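Local coordinates for protein galactokinase (Bifidobacterium longum subsp. infantis ATCC 15697 = JCM 1222 = DSM 20088, PDB 6TER) that probably phosphorylates galactose at the expense of ATP, as a GHMP-family galactokinase that binds the sugar, ADP and magnesium, at residues V41-E46 / R327-S332. Residues are numbered along the deposited sequence; the frame is centred on the assembly and turned at random.
Sequences VNLIGE and RLFNAS. With GLA (alpha-D-galactopyranose), chain B.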
loop_
_atom_site.group_PDB
_atom_site.type_symbol
_atom_site.label_atom_id
_atom_site.label_comp_id
_atom_site.label_asym_id
_atom_site.label_seq_id
_atom_site.Cartn_x
_atom_site.Cartn_y
_atom_site.Cartn_z
ATOM N N VAL A 41 -2.844 -1.310 4.916
ATOM C CA VAL A 41 -1.763 -1.864 5.751
ATOM C C VAL A 41 -1.372 -3.207 5.141
ATOM O O VAL A 41 -2.253 -3.994 4.867
ATOM C CB VAL A 41 -2.208 -2.020 7.207
ATOM C CG1 VAL A 41 -1.253 -2.887 7.992
ATOM C CG2 VAL A 41 -2.286 -0.673 7.858
ATOM N N ASN A 42 -0.083 -3.449 5.007
ATOM C CA ASN A 42 0.377 -4.796 4.653
ATOM C C ASN A 42 0.712 -5.569 5.931
ATOM O O ASN A 42 1.744 -5.265 6.577
ATOM C CB ASN A 42 1.583 -4.793 3.737
ATOM C CG ASN A 42 1.764 -6.163 3.126
ATOM O OD1 ASN A 42 0.810 -6.918 3.023
ATOM N ND2 ASN A 42 2.974 -6.482 2.719
ATOM N N LEU A 43 -0.102 -6.555 6.267
ATOM C CA LEU A 43 0.096 -7.298 7.540
ATOM C C LEU A 43 1.465 -7.970 7.560
ATOM O O LEU A 43 2.112 -7.907 8.570
ATOM C CB LEU A 43 -0.996 -8.339 7.737
ATOM C CG LEU A 43 -2.422 -7.813 7.872
ATOM C CD1 LEU A 43 -3.386 -8.972 7.974
ATOM C CD2 LEU A 43 -2.591 -6.870 9.065
ATOM N N ILE A 44 1.867 -8.640 6.489
ATOM C CA ILE A 44 3.175 -9.320 6.460
ATOM C C ILE A 44 3.399 -9.661 4.983
ATOM O O ILE A 44 2.415 -9.656 4.232
ATOM C CB ILE A 44 3.089 -10.536 7.419
ATOM C CG1 ILE A 44 4.477 -11.083 7.755
ATOM C CG2 ILE A 44 2.122 -11.607 6.902
ATOM C CD1 ILE A 44 4.460 -12.191 8.780
ATOM N N GLY A 45 4.654 -9.874 4.581
ATOM C CA GLY A 45 5.058 -10.210 3.204
ATOM C C GLY A 45 5.562 -8.950 2.550
ATOM O O GLY A 45 4.967 -8.544 1.540
ATOM N N GLU A 46 6.578 -8.347 3.152
ATOM C CA GLU A 46 7.094 -7.012 2.758
ATOM C C GLU A 46 8.296 -7.188 1.827
ATOM O O GLU A 46 9.155 -8.042 2.140
ATOM C CB GLU A 46 7.529 -6.217 3.968
ATOM C CG GLU A 46 7.167 -4.724 3.836
ATOM C CD GLU A 46 5.668 -4.407 3.881
ATOM O OE1 GLU A 46 5.049 -4.143 2.843
ATOM O OE2 GLU A 46 5.118 -4.390 4.998
ATOM N N ARG A 327 4.569 -13.400 16.776
ATOM C CA ARG A 327 6.009 -13.719 16.624
ATOM C C ARG A 327 6.368 -13.573 15.148
ATOM O O ARG A 327 7.533 -13.214 14.865
ATOM C CB ARG A 327 6.363 -15.121 17.136
ATOM C CG ARG A 327 6.288 -15.213 18.654
ATOM C CD ARG A 327 6.805 -16.498 19.265
ATOM N NE ARG A 327 6.002 -17.626 18.860
ATOM C CZ ARG A 327 4.988 -18.168 19.557
ATOM N NH1 ARG A 327 4.625 -17.699 20.745
ATOM N NH2 ARG A 327 4.341 -19.196 19.032
ATOM N N LEU A 328 5.420 -13.867 14.257
ATOM C CA LEU A 328 5.674 -13.785 12.791
ATOM C C LEU A 328 5.816 -12.313 12.371
ATOM O O LEU A 328 6.790 -12.021 11.634
ATOM C CB LEU A 328 4.559 -14.520 12.043
ATOM C CG LEU A 328 4.731 -16.044 12.024
ATOM C CD1 LEU A 328 3.397 -16.749 11.831
ATOM C CD2 LEU A 328 5.736 -16.476 10.952
ATOM N N PHE A 329 4.979 -11.416 12.914
ATOM C CA PHE A 329 5.141 -9.943 12.789
ATOM C C PHE A 329 6.565 -9.590 13.249
ATOM O O PHE A 329 7.316 -8.915 12.509
ATOM C CB PHE A 329 4.142 -9.191 13.674
ATOM C CG PHE A 329 2.822 -8.797 13.086
ATOM C CD1 PHE A 329 2.243 -9.493 12.029
ATOM C CD2 PHE A 329 2.144 -7.713 13.612
ATOM C CE1 PHE A 329 1.026 -9.082 11.508
ATOM C CE2 PHE A 329 0.921 -7.313 13.084
ATOM C CZ PHE A 329 0.391 -7.965 12.013
ATOM N N ASN A 330 6.951 -10.032 14.460
ATOM C CA ASN A 330 8.272 -9.674 15.041
ATOM C C ASN A 330 9.394 -10.127 14.108
ATOM O O ASN A 330 10.355 -9.379 13.920
ATOM C CB ASN A 330 8.500 -10.293 16.406
ATOM C CG ASN A 330 7.667 -9.567 17.415
ATOM O OD1 ASN A 330 7.158 -8.480 17.142
ATOM N ND2 ASN A 330 7.512 -10.191 18.543
ATOM N N ALA A 331 9.298 -11.341 13.584
ATOM C CA ALA A 331 10.353 -11.905 12.721
ATOM C C ALA A 331 10.446 -11.116 11.388
ATOM O O ALA A 331 11.589 -10.944 10.874
ATOM C CB ALA A 331 10.107 -13.378 12.534
ATOM N N SER A 332 9.311 -10.741 10.800
ATOM C CA SER A 332 9.249 -9.902 9.566
ATOM C C SER A 332 9.963 -8.573 9.833
ATOM O O SER A 332 10.868 -8.231 9.065
ATOM C CB SER A 332 7.798 -9.842 9.113
ATOM O OG SER A 332 7.459 -8.814 8.218
HETATM C C1 GLA B . 5.870 0.014 -1.319
HETATM C C2 GLA B . 5.504 -0.411 -2.728
HETATM C C3 GLA B . 4.773 -1.754 -2.681
HETATM C C4 GLA B . 5.661 -2.851 -1.983
HETATM C C5 GLA B . 6.183 -2.372 -0.659
HETATM C C6 GLA B . 7.187 -3.395 -0.041
HETATM O O1 GLA B . 4.684 0.311 -0.538
HETATM O O2 GLA B . 4.771 0.602 -3.490
HETATM O O3 GLA B . 4.490 -2.203 -4.016
HETATM O O4 GLA B . 6.823 -3.233 -2.753
HETATM O O5 GLA B . 6.708 -1.029 -0.740
HETATM O O6 GLA B . 6.448 -4.546 0.486
#
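The loop of the galactokinase galactose-binding signature packs on helix 322-340 in a buried contact, through Ile44 and Leu43. Ile44 does most of the touching. With CG1 anti to the backbone N (chi1 -165°) and an extended chain, Ile44 CD1 lies over the helix backbone, 3.7 Å from Leu328 O and 4.0 Å from Leu328 CB. Farther back on the same branch, Ile44 CG1 packs alongside the Ser332 hydroxymethyl, 3.8 Å from Ser332 OG. That hydroxyl is hydrogen-bonded to Glu306, whose carboxylate also takes the backbone N-H groups of Gly45 and Glu46. Leu43 O approaches the Phe329 ring obliquely, 3.3 Å from Phe329 CE1. Phe329 CZ lies 4.3 Å from Leu43 CD2. No hydrogen bond links the two segments directly. Beyond the packing, Glu46 OE1 lies 2.8 Å from O6 of the bound alpha-D-galactose. Asn42 ND2 donates a hydrogen bond to Glu46 OE1 (3.1 Å, nearly straight at 168°), reaching it from above the carboxylate plane; Glu46 OE2 forms a salt bridge with Arg363. Replacing Glu46 by an alanine would probably leave Asn42 ND2 and Arg363 without their carboxylate partner. A signature loop that carries Glu46 to the sugar fits a GalK-subfamily galactose site.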